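Local coordinates for farnesyltransferase, putative (PDB 3WCA), which probably catalyses the condensation of two farnesyl diphosphate molecules into squalene, using magnesium and NADH or NADPH, at the entry to sterol synthesis, at residues L85-F88 with H89-H93; R113-H116 with V117-A120; N297-V300 with F301-K304; Y347-I350 with E351-V354. The protein carries 1 engineered substitution. All blocks are in the same frame, centred on the assembly; numbering follows the deposited sequence.

Contact 1: L85-F88 with H89-H93; sequences LPKF and HEHLH
H91 lies across the carbonyl of K87 in a run of overlapping helical turns, closed by bonds from residue i+3 back to residue i, that extends the chain beyond helix 78-84. The turns are held by H91 N to F88 O at 3.1 Å and by a weak bond from E90 N to K87 O.

The H91 side chain can be followed outward. Its CB sits 3.4 Å from F88 O, and chi1 of -52° sets CG beside the backbone N, which turns the imidazole back over the preceding turn. K87 O then lies under the centre of the ring, 3.3 Å from its plane. CD2 continues to the F88 ring, 4.3 Å from CD1. At the tip, NE2 is near K87 O too, but the angle is wrong for a hydrogen bond, so the carbonyl meets the ring face rather than its nitrogen edge. W97 stacks on H91 and also meets the F88 ring nearly at right angles; F88 itself packs on A66 and L67 of helix 51-72, the helix that carries the magnesium ligands.

K87 leads away to bond R83 O through NZ, while its CB touches E90 OE2 at 3.8 Å. On the H89 side, P86 O lies at the edge of the imidazole. One water ties the turn together, accepting from H89 N at 2.7 Å and donating to L85 O at 3.1 Å.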
ATOM      1  N   LEU A  85      -0.218 -15.553  14.371  1.00 42.52           N
ATOM      2  CA  LEU A  85       0.518 -14.894  13.294  1.00 39.31           C
ATOM      3  C   LEU A  85       1.892 -15.450  12.906  1.00 40.30           C
ATOM      4  O   LEU A  85       2.097 -15.841  11.756  1.00 40.87           O
ATOM      5  CB  LEU A  85       0.632 -13.393  13.589  1.00 39.22           C
ATOM      6  CG  LEU A  85      -0.693 -12.624  13.500  1.00 36.74           C
ATOM      7  CD1 LEU A  85      -0.483 -11.171  13.894  1.00 36.47           C
ATOM      8  CD2 LEU A  85      -1.246 -12.722  12.073  1.00 36.76           C
ATOM      9  N   PRO A  86       2.848 -15.503  13.853  1.00 40.02           N
ATOM     10  CA  PRO A  86       4.201 -16.008  13.578  1.00 38.96           C
ATOM     11  C   PRO A  86       4.301 -17.334  12.841  1.00 38.89           C
ATOM     12  O   PRO A  86       5.288 -17.592  12.153  1.00 41.17           O
ATOM     13  CB  PRO A  86       4.833 -16.071  14.965  1.00 38.55           C
ATOM     14  CG  PRO A  86       4.172 -14.923  15.668  1.00 38.43           C
ATOM     15  CD  PRO A  86       2.723 -15.125  15.272  1.00 37.93           C
ATOM     16  N   LYS A  87       3.298 -18.185  12.982  1.00 39.22           N
ATOM     17  CA  LYS A  87       3.343 -19.463  12.290  1.00 42.16           C
ATOM     18  C   LYS A  87       2.333 -19.520  11.152  1.00 42.12           C
ATOM     19  O   LYS A  87       1.979 -20.595  10.670  1.00 40.96           O
ATOM     20  CB  LYS A  87       3.113 -20.621  13.275  1.00 44.63           C
ATOM     21  CG  LYS A  87       1.870 -20.507  14.150  1.00 48.28           C
ATOM     22  CD  LYS A  87       1.671 -21.796  14.951  1.00 48.31           C
ATOM     23  CE  LYS A  87       0.346 -21.807  15.704  1.00 49.96           C
ATOM     24  NZ  LYS A  87       0.364 -20.951  16.918  1.00 48.65           N
ATOM     25  N   PHE A  88       1.885 -18.354  10.705  1.00 42.92           N
ATOM     26  CA  PHE A  88       0.923 -18.312   9.627  1.00 41.52           C
ATOM     27  C   PHE A  88       1.535 -18.884   8.369  1.00 41.30           C
ATOM     28  O   PHE A  88       0.889 -19.636   7.653  1.00 42.60           O
ATOM     29  CB  PHE A  88       0.466 -16.886   9.355  1.00 42.43           C
ATOM     30  CG  PHE A  88      -0.901 -16.806   8.753  1.00 41.26           C
ATOM     31  CD1 PHE A  88      -2.032 -16.909   9.559  1.00 41.41           C
ATOM     32  CD2 PHE A  88      -1.062 -16.638   7.381  1.00 41.41           C
ATOM     33  CE1 PHE A  88      -3.310 -16.842   9.006  1.00 41.75           C
ATOM     34  CE2 PHE A  88      -2.333 -16.570   6.819  1.00 40.12           C
ATOM     35  CZ  PHE A  88      -3.461 -16.673   7.635  1.00 39.42           C
ATOM     36  N   HIS A  89       2.788 -18.533   8.107  1.00 43.49           N
ATOM     37  CA  HIS A  89       3.478 -19.021   6.919  1.00 46.89           C
ATOM     38  C   HIS A  89       3.604 -20.545   6.896  1.00 48.69           C
ATOM     39  O   HIS A  89       3.665 -21.149   5.826  1.00 51.02           O
ATOM     40  CB  HIS A  89       4.869 -18.392   6.814  1.00 48.09           C
ATOM     41  CG  HIS A  89       5.870 -18.963   7.772  1.00 51.02           C
ATOM     42  ND1 HIS A  89       5.708 -18.910   9.140  1.00 53.67           N
ATOM     43  CD2 HIS A  89       7.049 -19.593   7.557  1.00 51.14           C
ATOM     44  CE1 HIS A  89       6.744 -19.483   9.726  1.00 52.69           C
ATOM     45  NE2 HIS A  89       7.573 -19.904   8.788  1.00 52.34           N
ATOM     46  N   GLU A  90       3.641 -21.171   8.070  1.00 49.51           N
ATOM     47  CA  GLU A  90       3.760 -22.625   8.132  1.00 51.43           C
ATOM     48  C   GLU A  90       2.524 -23.318   7.573  1.00 51.04           C
ATOM     49  O   GLU A  90       2.622 -24.409   7.016  1.00 52.65           O
ATOM     50  CB  GLU A  90       4.020 -23.085   9.576  1.00 52.27           C
ATOM     51  CG  GLU A  90       5.394 -22.655  10.095  1.00 56.97           C
ATOM     52  CD  GLU A  90       5.651 -23.034  11.545  1.00 58.01           C
ATOM     53  OE1 GLU A  90       6.678 -22.576  12.101  1.00 58.42           O
ATOM     54  OE2 GLU A  90       4.838 -23.787  12.125  1.00 58.11           O
ATOM     55  N   HIS A  91       1.366 -22.678   7.700  1.00 50.14           N
ATOM     56  CA  HIS A  91       0.122 -23.255   7.207  1.00 50.14           C
ATOM     57  C   HIS A  91       0.049 -23.348   5.681  1.00 49.29           C
ATOM     58  O   HIS A  91      -0.798 -24.056   5.135  1.00 48.32           O
ATOM     59  CB  HIS A  91      -1.066 -22.452   7.726  1.00 52.41           C
ATOM     60  CG  HIS A  91      -1.058 -22.264   9.210  1.00 54.96           C
ATOM     61  ND1 HIS A  91      -0.753 -23.284  10.085  1.00 55.64           N
ATOM     62  CD2 HIS A  91      -1.331 -21.180   9.974  1.00 54.39           C
ATOM     63  CE1 HIS A  91      -0.838 -22.836  11.325  1.00 56.16           C
ATOM     64  NE2 HIS A  91      -1.187 -21.564  11.285  1.00 55.19           N
ATOM     65  N   LEU A  92       0.930 -22.631   4.995  1.00 48.71           N
ATOM     66  CA  LEU A  92       0.954 -22.654   3.535  1.00 50.33           C
ATOM     67  C   LEU A  92       1.116 -24.071   2.981  1.00 51.90           C
ATOM     68  O   LEU A  92       0.696 -24.360   1.859  1.00 50.81           O
ATOM     69  CB  LEU A  92       2.096 -21.769   3.015  1.00 49.41           C
ATOM     70  CG  LEU A  92       1.798 -20.325   2.595  1.00 48.75           C
ATOM     71  CD1 LEU A  92       0.485 -19.829   3.202  1.00 49.58           C
ATOM     72  CD2 LEU A  92       2.964 -19.448   3.013  1.00 45.67           C
ATOM     73  N   HIS A  93       1.721 -24.949   3.775  1.00 53.53           N
ATOM     74  CA  HIS A  93       1.952 -26.328   3.364  1.00 56.42           C
ATOM     75  C   HIS A  93       0.985 -27.307   4.029  1.00 58.25           C
ATOM     76  O   HIS A  93       1.199 -28.516   3.994  1.00 60.17           O
ATOM     77  CB  HIS A  93       3.391 -26.730   3.694  1.00 56.48           C
ATOM     78  CG  HIS A  93       4.427 -25.867   3.043  1.00 56.23           C
ATOM     79  ND1 HIS A  93       4.616 -25.833   1.676  1.00 56.01           N
ATOM     80  CD2 HIS A  93       5.326 -25.001   3.568  1.00 55.53           C
ATOM     81  CE1 HIS A  93       5.586 -24.983   1.390  1.00 55.82           C
ATOM     82  NE2 HIS A  93       6.033 -24.465   2.519  1.00 56.84           N
TER
HETATM   83  O   HOH W   1       3.886 -16.406   9.341  1.00 38.79           O

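Contact 2: R113-H116 with V117-A120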
ATOM      1  N   ARG A 113     -12.439 -20.852   4.488  1.00 50.63           N
ATOM      2  CA  ARG A 113     -12.231 -21.697   3.321  1.00 49.36           C
ATOM      3  C   ARG A 113     -10.820 -21.464   2.799  1.00 48.39           C
ATOM      4  O   ARG A 113     -10.570 -21.525   1.597  1.00 48.88           O
ATOM      5  CB  ARG A 113     -13.257 -21.363   2.236  1.00 50.29           C
ATOM      6  CG  ARG A 113     -14.693 -21.656   2.643  1.00 51.15           C
ATOM      7  CD  ARG A 113     -15.674 -21.284   1.540  1.00 53.91           C
ATOM      8  NE  ARG A 113     -15.564 -22.140   0.358  1.00 52.78           N
ATOM      9  CZ  ARG A 113     -16.131 -21.862  -0.812  1.00 52.07           C
ATOM     10  NH1 ARG A 113     -16.843 -20.752  -0.955  1.00 51.70           N
ATOM     11  NH2 ARG A 113     -15.992 -22.692  -1.838  1.00 51.32           N
ATOM     12  N   TYR A 114      -9.901 -21.213   3.724  1.00 46.97           N
ATOM     13  CA  TYR A 114      -8.504 -20.952   3.392  1.00 45.66           C
ATOM     14  C   TYR A 114      -7.838 -22.122   2.669  1.00 46.17           C
ATOM     15  O   TYR A 114      -6.712 -22.005   2.181  1.00 45.57           O
ATOM     16  CB  TYR A 114      -7.730 -20.626   4.670  1.00 43.15           C
ATOM     17  CG  TYR A 114      -6.379 -19.983   4.435  1.00 43.00           C
ATOM     18  CD1 TYR A 114      -6.280 -18.655   4.013  1.00 41.17           C
ATOM     19  CD2 TYR A 114      -5.201 -20.693   4.661  1.00 40.58           C
ATOM     20  CE1 TYR A 114      -5.041 -18.049   3.828  1.00 41.04           C
ATOM     21  CE2 TYR A 114      -3.958 -20.098   4.477  1.00 42.24           C
ATOM     22  CZ  TYR A 114      -3.886 -18.774   4.065  1.00 42.47           C
ATOM     23  OH  TYR A 114      -2.664 -18.174   3.914  1.00 43.08           O
ATOM     24  N   THR A 115      -8.535 -23.249   2.595  1.00 46.46           N
ATOM     25  CA  THR A 115      -7.989 -24.422   1.927  1.00 48.31           C
ATOM     26  C   THR A 115      -7.703 -24.163   0.451  1.00 46.49           C
ATOM     27  O   THR A 115      -6.685 -24.609  -0.083  1.00 46.82           O
ATOM     28  CB  THR A 115      -8.956 -25.613   2.009  1.00 50.42           C
ATOM     29  OG1 THR A 115      -9.376 -25.796   3.364  1.00 57.81           O
ATOM     30  CG2 THR A 115      -8.275 -26.879   1.526  1.00 51.45           C
ATOM     31  N   HIS A 116      -8.601 -23.444  -0.212  1.00 45.60           N
ATOM     32  CA  HIS A 116      -8.422 -23.168  -1.634  1.00 44.37           C
ATOM     33  C   HIS A 116      -7.129 -22.441  -1.937  1.00 42.78           C
ATOM     34  O   HIS A 116      -6.512 -22.671  -2.970  1.00 44.48           O
ATOM     35  CB  HIS A 116      -9.593 -22.359  -2.181  1.00 43.28           C
ATOM     36  CG  HIS A 116     -10.901 -23.078  -2.119  1.00 45.01           C
ATOM     37  ND1 HIS A 116     -11.858 -22.801  -1.169  1.00 47.12           N
ATOM     38  CD2 HIS A 116     -11.403 -24.079  -2.880  1.00 45.69           C
ATOM     39  CE1 HIS A 116     -12.896 -23.600  -1.345  1.00 45.96           C
ATOM     40  NE2 HIS A 116     -12.645 -24.386  -2.377  1.00 45.45           N
ATOM     41  N   VAL A 117      -6.723 -21.565  -1.027  1.00 42.61           N
ATOM     42  CA  VAL A 117      -5.501 -20.794  -1.202  1.00 42.49           C
ATOM     43  C   VAL A 117      -4.262 -21.670  -1.060  1.00 42.29           C
ATOM     44  O   VAL A 117      -3.337 -21.585  -1.863  1.00 41.56           O
ATOM     45  CB  VAL A 117      -5.409 -19.648  -0.164  1.00 39.94           C
ATOM     46  CG1 VAL A 117      -4.216 -18.767  -0.477  1.00 38.55           C
ATOM     47  CG2 VAL A 117      -6.685 -18.840  -0.169  1.00 39.72           C
ATOM     48  N   THR A 118      -4.236 -22.507  -0.028  1.00 43.76           N
ATOM     49  CA  THR A 118      -3.082 -23.375   0.181  1.00 44.20           C
ATOM     50  C   THR A 118      -2.965 -24.402  -0.937  1.00 44.57           C
ATOM     51  O   THR A 118      -1.858 -24.749  -1.349  1.00 45.69           O
ATOM     52  CB  THR A 118      -3.153 -24.091   1.533  1.00 42.63           C
ATOM     53  OG1 THR A 118      -4.383 -24.816   1.628  1.00 44.95           O
ATOM     54  CG2 THR A 118      -3.067 -23.079   2.666  1.00 43.82           C
ATOM     55  N   ARG A 119      -4.097 -24.887  -1.439  1.00 46.00           N
ATOM     56  CA  ARG A 119      -4.052 -25.858  -2.534  1.00 48.54           C
ATOM     57  C   ARG A 119      -3.426 -25.185  -3.744  1.00 47.08           C
ATOM     58  O   ARG A 119      -2.464 -25.685  -4.319  1.00 47.81           O
ATOM     59  CB  ARG A 119      -5.449 -26.339  -2.920  1.00 50.58           C
ATOM     60  CG  ARG A 119      -6.198 -27.074  -1.841  1.00 55.30           C
ATOM     61  CD  ARG A 119      -7.362 -27.819  -2.459  1.00 59.15           C
ATOM     62  NE  ARG A 119      -8.315 -28.281  -1.461  1.00 64.39           N
ATOM     63  CZ  ARG A 119      -9.113 -29.330  -1.631  1.00 67.40           C
ATOM     64  NH1 ARG A 119      -9.065 -30.029  -2.762  1.00 67.87           N
ATOM     65  NH2 ARG A 119      -9.967 -29.674  -0.677  1.00 68.72           N
ATOM     66  N   ALA A 120      -3.997 -24.047  -4.129  1.00 45.91           N
ATOM     67  CA  ALA A 120      -3.500 -23.283  -5.264  1.00 44.10           C
ATOM     68  C   ALA A 120      -2.019 -23.006  -5.049  1.00 43.74           C
ATOM     69  O   ALA A 120      -1.218 -23.045  -5.983  1.00 41.02           O
ATOM     70  CB  ALA A 120      -4.263 -21.976  -5.378  1.00 44.76           C
TER
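T115 and T118 meet through hydrogen bonding on helix 115-122. T115 O is gripped twice: R119 N reaches it at 2.9 Å, nearly along the C=O axis, and the hydroxyl of T118 donates to it at 2.9 Å, tilted 29° from the carbonyl plane. A120 N to H116 O, at 3.1 Å, carries the regular pattern on, whereas Y114 O receives weak bonds from V117 N and T118 N. H116 ND1 reaches back weakly to R113 O.

The apolar contacts centre on Y114. T118 CG2 comes within 3.6 Å of CE2, the two side chains crossing at about a right angle, and V117 CB lies over one ring face near the rim. Y114 also meets W97 and packs on V63 and A66 of helix 51-72.

On the outer side R119 runs extended to NE, and T115 CG2 meets the edge of its guanidinium, 3.3 Å from NE. D27 makes a long, weak ion pair with NE, which is buried here without a hydrogen-bond partner in the model.

The chemistry divides T118 neatly. With chi1 at 56° tucking OG1 over the main chain, the hydroxyl is satisfied by the helix itself, and the methyl is turned to the tyrosine ring.

Contact 3: N297-V300 with F301-K304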
ATOM      1  N   ASN A 297      -6.240  20.017   1.698  1.00 30.57           N
ATOM      2  CA  ASN A 297      -7.690  19.845   1.574  1.00 30.96           C
ATOM      3  C   ASN A 297      -8.307  19.530   2.923  1.00 31.35           C
ATOM      4  O   ASN A 297      -8.154  18.423   3.427  1.00 30.75           O
ATOM      5  CB  ASN A 297      -8.003  18.701   0.597  1.00 32.22           C
ATOM      6  CG  ASN A 297      -9.493  18.562   0.307  1.00 32.17           C
ATOM      7  OD1 ASN A 297     -10.331  19.193   0.957  1.00 30.67           O
ATOM      8  ND2 ASN A 297      -9.829  17.723  -0.675  1.00 28.88           N
ATOM      9  N   LYS A 298      -9.029  20.483   3.504  1.00 30.83           N
ATOM     10  CA  LYS A 298      -9.608  20.241   4.817  1.00 33.18           C
ATOM     11  C   LYS A 298     -10.763  19.236   4.838  1.00 31.28           C
ATOM     12  O   LYS A 298     -11.202  18.806   5.905  1.00 31.71           O
ATOM     13  CB  LYS A 298     -10.013  21.577   5.474  1.00 36.91           C
ATOM     14  CG  LYS A 298     -11.469  21.941   5.406  1.00 42.11           C
ATOM     15  CD  LYS A 298     -11.842  22.550   4.080  1.00 47.32           C
ATOM     16  CE  LYS A 298     -13.254  23.106   4.149  1.00 50.98           C
ATOM     17  NZ  LYS A 298     -13.375  24.130   5.221  1.00 53.33           N
ATOM     18  N   ASP A 299     -11.235  18.843   3.663  1.00 31.42           N
ATOM     19  CA  ASP A 299     -12.323  17.875   3.566  1.00 31.54           C
ATOM     20  C   ASP A 299     -11.840  16.522   4.056  1.00 31.56           C
ATOM     21  O   ASP A 299     -12.630  15.671   4.449  1.00 33.26           O
ATOM     22  CB  ASP A 299     -12.813  17.736   2.119  1.00 35.28           C
ATOM     23  CG  ASP A 299     -13.587  18.954   1.638  1.00 37.61           C
ATOM     24  OD1 ASP A 299     -14.132  19.677   2.494  1.00 39.66           O
ATOM     25  OD2 ASP A 299     -13.669  19.176   0.406  1.00 40.21           O
ATOM     26  N   VAL A 300     -10.531  16.330   4.017  1.00 30.44           N
ATOM     27  CA  VAL A 300      -9.915  15.089   4.465  1.00 30.55           C
ATOM     28  C   VAL A 300     -10.310  14.750   5.906  1.00 32.21           C
ATOM     29  O   VAL A 300     -10.328  13.583   6.299  1.00 31.88           O
ATOM     30  CB  VAL A 300      -8.361  15.204   4.370  1.00 29.46           C
ATOM     31  CG1 VAL A 300      -7.688  14.065   5.112  1.00 29.73           C
ATOM     32  CG2 VAL A 300      -7.931  15.219   2.900  1.00 25.36           C
ATOM     33  N   PHE A 301     -10.654  15.766   6.690  1.00 33.14           N
ATOM     34  CA  PHE A 301     -10.985  15.523   8.082  1.00 33.93           C
ATOM     35  C   PHE A 301     -12.439  15.226   8.408  1.00 34.89           C
ATOM     36  O   PHE A 301     -12.812  15.173   9.579  1.00 36.29           O
ATOM     37  CB  PHE A 301     -10.439  16.666   8.935  1.00 32.08           C
ATOM     38  CG  PHE A 301      -8.934  16.747   8.915  1.00 30.38           C
ATOM     39  CD1 PHE A 301      -8.169  15.802   9.579  1.00 28.36           C
ATOM     40  CD2 PHE A 301      -8.283  17.724   8.168  1.00 29.90           C
ATOM     41  CE1 PHE A 301      -6.773  15.829   9.494  1.00 30.56           C
ATOM     42  CE2 PHE A 301      -6.887  17.755   8.080  1.00 28.22           C
ATOM     43  CZ  PHE A 301      -6.137  16.806   8.742  1.00 25.94           C
ATOM     44  N   HIS A 302     -13.254  15.007   7.382  1.00 35.70           N
ATOM     45  CA  HIS A 302     -14.651  14.661   7.603  1.00 39.69           C
ATOM     46  C   HIS A 302     -15.232  13.746   6.510  1.00 39.29           C
ATOM     47  O   HIS A 302     -16.419  13.431   6.526  1.00 40.62           O
ATOM     48  CB  HIS A 302     -15.506  15.925   7.762  1.00 42.34           C
ATOM     49  CG  HIS A 302     -15.619  16.748   6.518  1.00 46.75           C
ATOM     50  ND1 HIS A 302     -16.200  16.271   5.361  1.00 49.10           N
ATOM     51  CD2 HIS A 302     -15.264  18.029   6.261  1.00 48.70           C
ATOM     52  CE1 HIS A 302     -16.199  17.225   4.446  1.00 50.17           C
ATOM     53  NE2 HIS A 302     -15.638  18.302   4.967  1.00 51.10           N
ATOM     54  N   THR A 303     -14.396  13.308   5.573  1.00 38.70           N
ATOM     55  CA  THR A 303     -14.857  12.415   4.518  1.00 37.19           C
ATOM     56  C   THR A 303     -13.700  11.850   3.705  1.00 38.53           C
ATOM     57  O   THR A 303     -12.564  12.312   3.831  1.00 38.91           O
ATOM     58  CB  THR A 303     -15.794  13.129   3.541  1.00 36.84           C
ATOM     59  OG1 THR A 303     -16.460  12.153   2.728  1.00 40.21           O
ATOM     60  CG2 THR A 303     -15.005  14.050   2.643  1.00 32.42           C
ATOM     61  N   LYS A 304     -13.989  10.859   2.860  1.00 38.77           N
ATOM     62  CA  LYS A 304     -12.952  10.270   2.021  1.00 38.73           C
ATOM     63  C   LYS A 304     -12.851  11.009   0.702  1.00 39.16           C
ATOM     64  O   LYS A 304     -13.817  11.082  -0.050  1.00 41.60           O
ATOM     65  CB  LYS A 304     -13.228   8.801   1.708  1.00 40.23           C
ATOM     66  CG  LYS A 304     -12.069   8.171   0.932  1.00 39.60           C
ATOM     67  CD  LYS A 304     -12.442   6.912   0.194  1.00 44.20           C
ATOM     68  CE  LYS A 304     -12.759   5.771   1.124  1.00 45.96           C
ATOM     69  NZ  LYS A 304     -13.005   4.538   0.321  1.00 51.37           N
TER
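D299 and H302 lie side by side and point the same way, at the end of a 3-10 turn in the loop between helices 274-294 and 309-318. Their flat groups are well turned against each other, the carboxylate and imidazole planes standing 56° apart. A chi1 of 67° folds the imidazole back over the D299 backbone. D299 CA thus makes a CH-pi contact with one ring face, 4.0 Å from the centroid, while D299 O lies above the ring centre. From this position H302 NE2 reaches D299 OD1 at 3.2 Å, a weak bond with a bent N-H angle of 129°.

The backbone holds the pair in place. F301 N bonds K298 O at 3.2 Å and H302 N bonds D299 O at 3.1 Å, and T303 N adds a weak bond to the same D299 O. T303 CG2 also presses on that oxygen, at 3.4 Å. Ahead of the turn, N297 OD1 accepts from D299 N at 2.9 Å in an Asx turn.

F301 packs into the protein instead: K298 O lies at its ring edge, and the ring packs against F209, W222 and helix 243-258, to which K298 is joined by a salt bridge with E243.

The acid beside the imidazole would probably favour a protonated histidine, but the bent bond suggests that the ring's contact with the D299 backbone also helps to place it.

Contact 4: Y347-I350 with E351-V354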
ATOM      1  N   TYR A 347       4.903  25.589   2.092  1.00 82.85           N
ATOM      2  CA  TYR A 347       5.350  26.096   0.795  1.00 82.47           C
ATOM      3  C   TYR A 347       6.835  25.873   0.534  1.00 80.50           C
ATOM      4  O   TYR A 347       7.236  25.542  -0.582  1.00 80.95           O
ATOM      5  CB  TYR A 347       5.032  27.588   0.670  1.00 84.82           C
ATOM      6  CG  TYR A 347       5.262  28.134  -0.723  1.00 87.05           C
ATOM      7  CD1 TYR A 347       4.611  27.576  -1.823  1.00 87.48           C
ATOM      8  CD2 TYR A 347       6.129  29.205  -0.943  1.00 88.60           C
ATOM      9  CE1 TYR A 347       4.814  28.067  -3.109  1.00 88.96           C
ATOM     10  CE2 TYR A 347       6.340  29.708  -2.229  1.00 89.83           C
ATOM     11  CZ  TYR A 347       5.680  29.132  -3.306  1.00 89.96           C
ATOM     12  OH  TYR A 347       5.885  29.615  -4.577  1.00 90.81           O
ATOM     13  N   ASP A 348       7.644  26.061   1.569  1.00 78.31           N
ATOM     14  CA  ASP A 348       9.085  25.876   1.470  1.00 75.91           C
ATOM     15  C   ASP A 348       9.442  24.401   1.328  1.00 72.76           C
ATOM     16  O   ASP A 348      10.114  23.999   0.378  1.00 71.14           O
ATOM     17  CB  ASP A 348       9.773  26.449   2.716  1.00 77.09           C
ATOM     18  CG  ASP A 348       9.905  27.958   2.671  1.00 78.54           C
ATOM     19  OD1 ASP A 348       8.937  28.635   2.257  1.00 78.88           O
ATOM     20  OD2 ASP A 348      10.979  28.466   3.057  1.00 78.82           O
ATOM     21  N   ARG A 349       8.983  23.604   2.289  1.00 69.99           N
ATOM     22  CA  ARG A 349       9.257  22.176   2.306  1.00 67.00           C
ATOM     23  C   ARG A 349       8.623  21.434   1.131  1.00 63.90           C
ATOM     24  O   ARG A 349       9.189  20.469   0.620  1.00 64.57           O
ATOM     25  CB  ARG A 349       8.771  21.566   3.626  1.00 68.12           C
ATOM     26  CG  ARG A 349       9.075  20.080   3.776  1.00 68.85           C
ATOM     27  CD  ARG A 349      10.557  19.822   4.002  1.00 70.48           C
ATOM     28  NE  ARG A 349      10.943  18.471   3.597  1.00 69.46           N
ATOM     29  CZ  ARG A 349      12.161  17.961   3.758  1.00 69.42           C
ATOM     30  NH1 ARG A 349      13.117  18.687   4.325  1.00 69.67           N
ATOM     31  NH2 ARG A 349      12.427  16.732   3.337  1.00 68.68           N
ATOM     32  N   ILE A 350       7.453  21.877   0.693  1.00 59.25           N
ATOM     33  CA  ILE A 350       6.793  21.202  -0.414  1.00 55.13           C
ATOM     34  C   ILE A 350       7.450  21.515  -1.746  1.00 53.74           C
ATOM     35  O   ILE A 350       7.585  20.638  -2.597  1.00 52.89           O
ATOM     36  CB  ILE A 350       5.294  21.580  -0.487  1.00 53.82           C
ATOM     37  CG1 ILE A 350       4.568  21.042   0.747  1.00 52.34           C
ATOM     38  CG2 ILE A 350       4.666  21.029  -1.758  1.00 52.15           C
ATOM     39  CD1 ILE A 350       4.613  19.530   0.884  1.00 50.92           C
ATOM     40  N   GLU A 351       7.879  22.761  -1.917  1.00 51.38           N
ATOM     41  CA  GLU A 351       8.489  23.179  -3.168  1.00 50.66           C
ATOM     42  C   GLU A 351       9.707  22.377  -3.613  1.00 48.08           C
ATOM     43  O   GLU A 351       9.769  21.952  -4.764  1.00 45.42           O
ATOM     44  CB  GLU A 351       8.838  24.671  -3.122  1.00 54.19           C
ATOM     45  CG  GLU A 351       9.459  25.177  -4.419  1.00 60.60           C
ATOM     46  CD  GLU A 351       9.528  26.691  -4.503  1.00 64.46           C
ATOM     47  OE1 GLU A 351      10.080  27.202  -5.503  1.00 66.05           O
ATOM     48  OE2 GLU A 351       9.029  27.369  -3.577  1.00 67.44           O
ATOM     49  N   HIS A 352      10.679  22.167  -2.730  1.00 46.89           N
ATOM     50  CA  HIS A 352      11.859  21.408  -3.136  1.00 46.10           C
ATOM     51  C   HIS A 352      11.504  19.943  -3.339  1.00 44.26           C
ATOM     52  O   HIS A 352      12.152  19.248  -4.115  1.00 48.23           O
ATOM     53  CB  HIS A 352      12.987  21.526  -2.107  1.00 48.32           C
ATOM     54  CG  HIS A 352      12.780  20.694  -0.882  1.00 51.52           C
ATOM     55  ND1 HIS A 352      13.614  19.650  -0.542  1.00 52.37           N
ATOM     56  CD2 HIS A 352      11.827  20.743   0.078  1.00 52.87           C
ATOM     57  CE1 HIS A 352      13.182  19.090   0.574  1.00 54.10           C
ATOM     58  NE2 HIS A 352      12.098  19.734   0.971  1.00 54.68           N
ATOM     59  N   LEU A 353      10.479  19.470  -2.644  1.00 40.03           N
ATOM     60  CA  LEU A 353      10.061  18.084  -2.800  1.00 37.69           C
ATOM     61  C   LEU A 353       9.395  17.899  -4.158  1.00 37.53           C
ATOM     62  O   LEU A 353       9.556  16.860  -4.795  1.00 35.88           O
ATOM     63  CB  LEU A 353       9.110  17.690  -1.677  1.00 35.53           C
ATOM     64  CG  LEU A 353       9.801  17.516  -0.324  1.00 34.35           C
ATOM     65  CD1 LEU A 353       8.768  17.434   0.774  1.00 33.07           C
ATOM     66  CD2 LEU A 353      10.656  16.267  -0.357  1.00 33.57           C
ATOM     67  N   VAL A 354       8.650  18.913  -4.594  1.00 37.39           N
ATOM     68  CA  VAL A 354       7.989  18.860  -5.888  1.00 39.32           C
ATOM     69  C   VAL A 354       9.059  18.911  -6.969  1.00 40.72           C
ATOM     70  O   VAL A 354       9.015  18.144  -7.936  1.00 40.60           O
ATOM     71  CB  VAL A 354       7.008  20.049  -6.083  1.00 39.44           C
ATOM     72  CG1 VAL A 354       6.600  20.155  -7.544  1.00 39.30           C
ATOM     73  CG2 VAL A 354       5.769  19.846  -5.229  1.00 38.06           C
TER
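R349 bends at chi2 (72°) after leaving the backbone with CG anti to N, and H352 swings its ring back along the helix (chi1 76°); together these bring the imidazole tip beneath the guanidinium. H352 NE2 stands 3.1 Å off one face of that group, toward its rim, and the two planes are 84° apart, so the imidazole presents its NE2 edge to the guanidinium face. Neither this nitrogen nor R349 NE is aimed for a hydrogen bond. The ring also crowds R349 O implausibly, which makes its exact setting doubtful. L353 crosses the arginine at a slant, CD1 3.7 Å from R349 NE.

Within helix 347-362, E351 N bonds Y347 O at 3.2 Å, and the extended E351 chain carries OE2 over one face of the Y347 ring, 3.8 Å from CZ. On the buried side I350 CG2 meets V354 CG2 at 3.8 Å, one turn on, where V354 N bonds I350 O at 2.8 Å. I350 and L353 pack on A255 of helix 243-258, and V354 on T333 and A337 of helix 322-338.

A carboxylate oxygen over a tyrosine face probably gains nothing electrostatically and may cost a little; the apolar residues fasten this turn to the fold.

In the fold
Contacts 1 and 2 belong together: F88 and L92 touch the hydroxyl of Y114, T118 packs against the H91-L92 backbone, and W97 meets rings from both, so one aromatic cluster lies against helix 51-72, with its magnesium-binding acids. Contacts 3 and 4 sit on the opposite side of the chain's centre from this pair, about 39 to 48 Å away between centres; their own centres are about 22 Å apart, without touching, and they share helix 243-258 as a support. All four are partly buried. Inward-facing residues are mostly apolar or aromatic, but the more exposed partners differ: lysine and glutamate in contact 1, threonine and arginine in contact 2, acid and histidine in contact 3, arginine with histidine in contact 4.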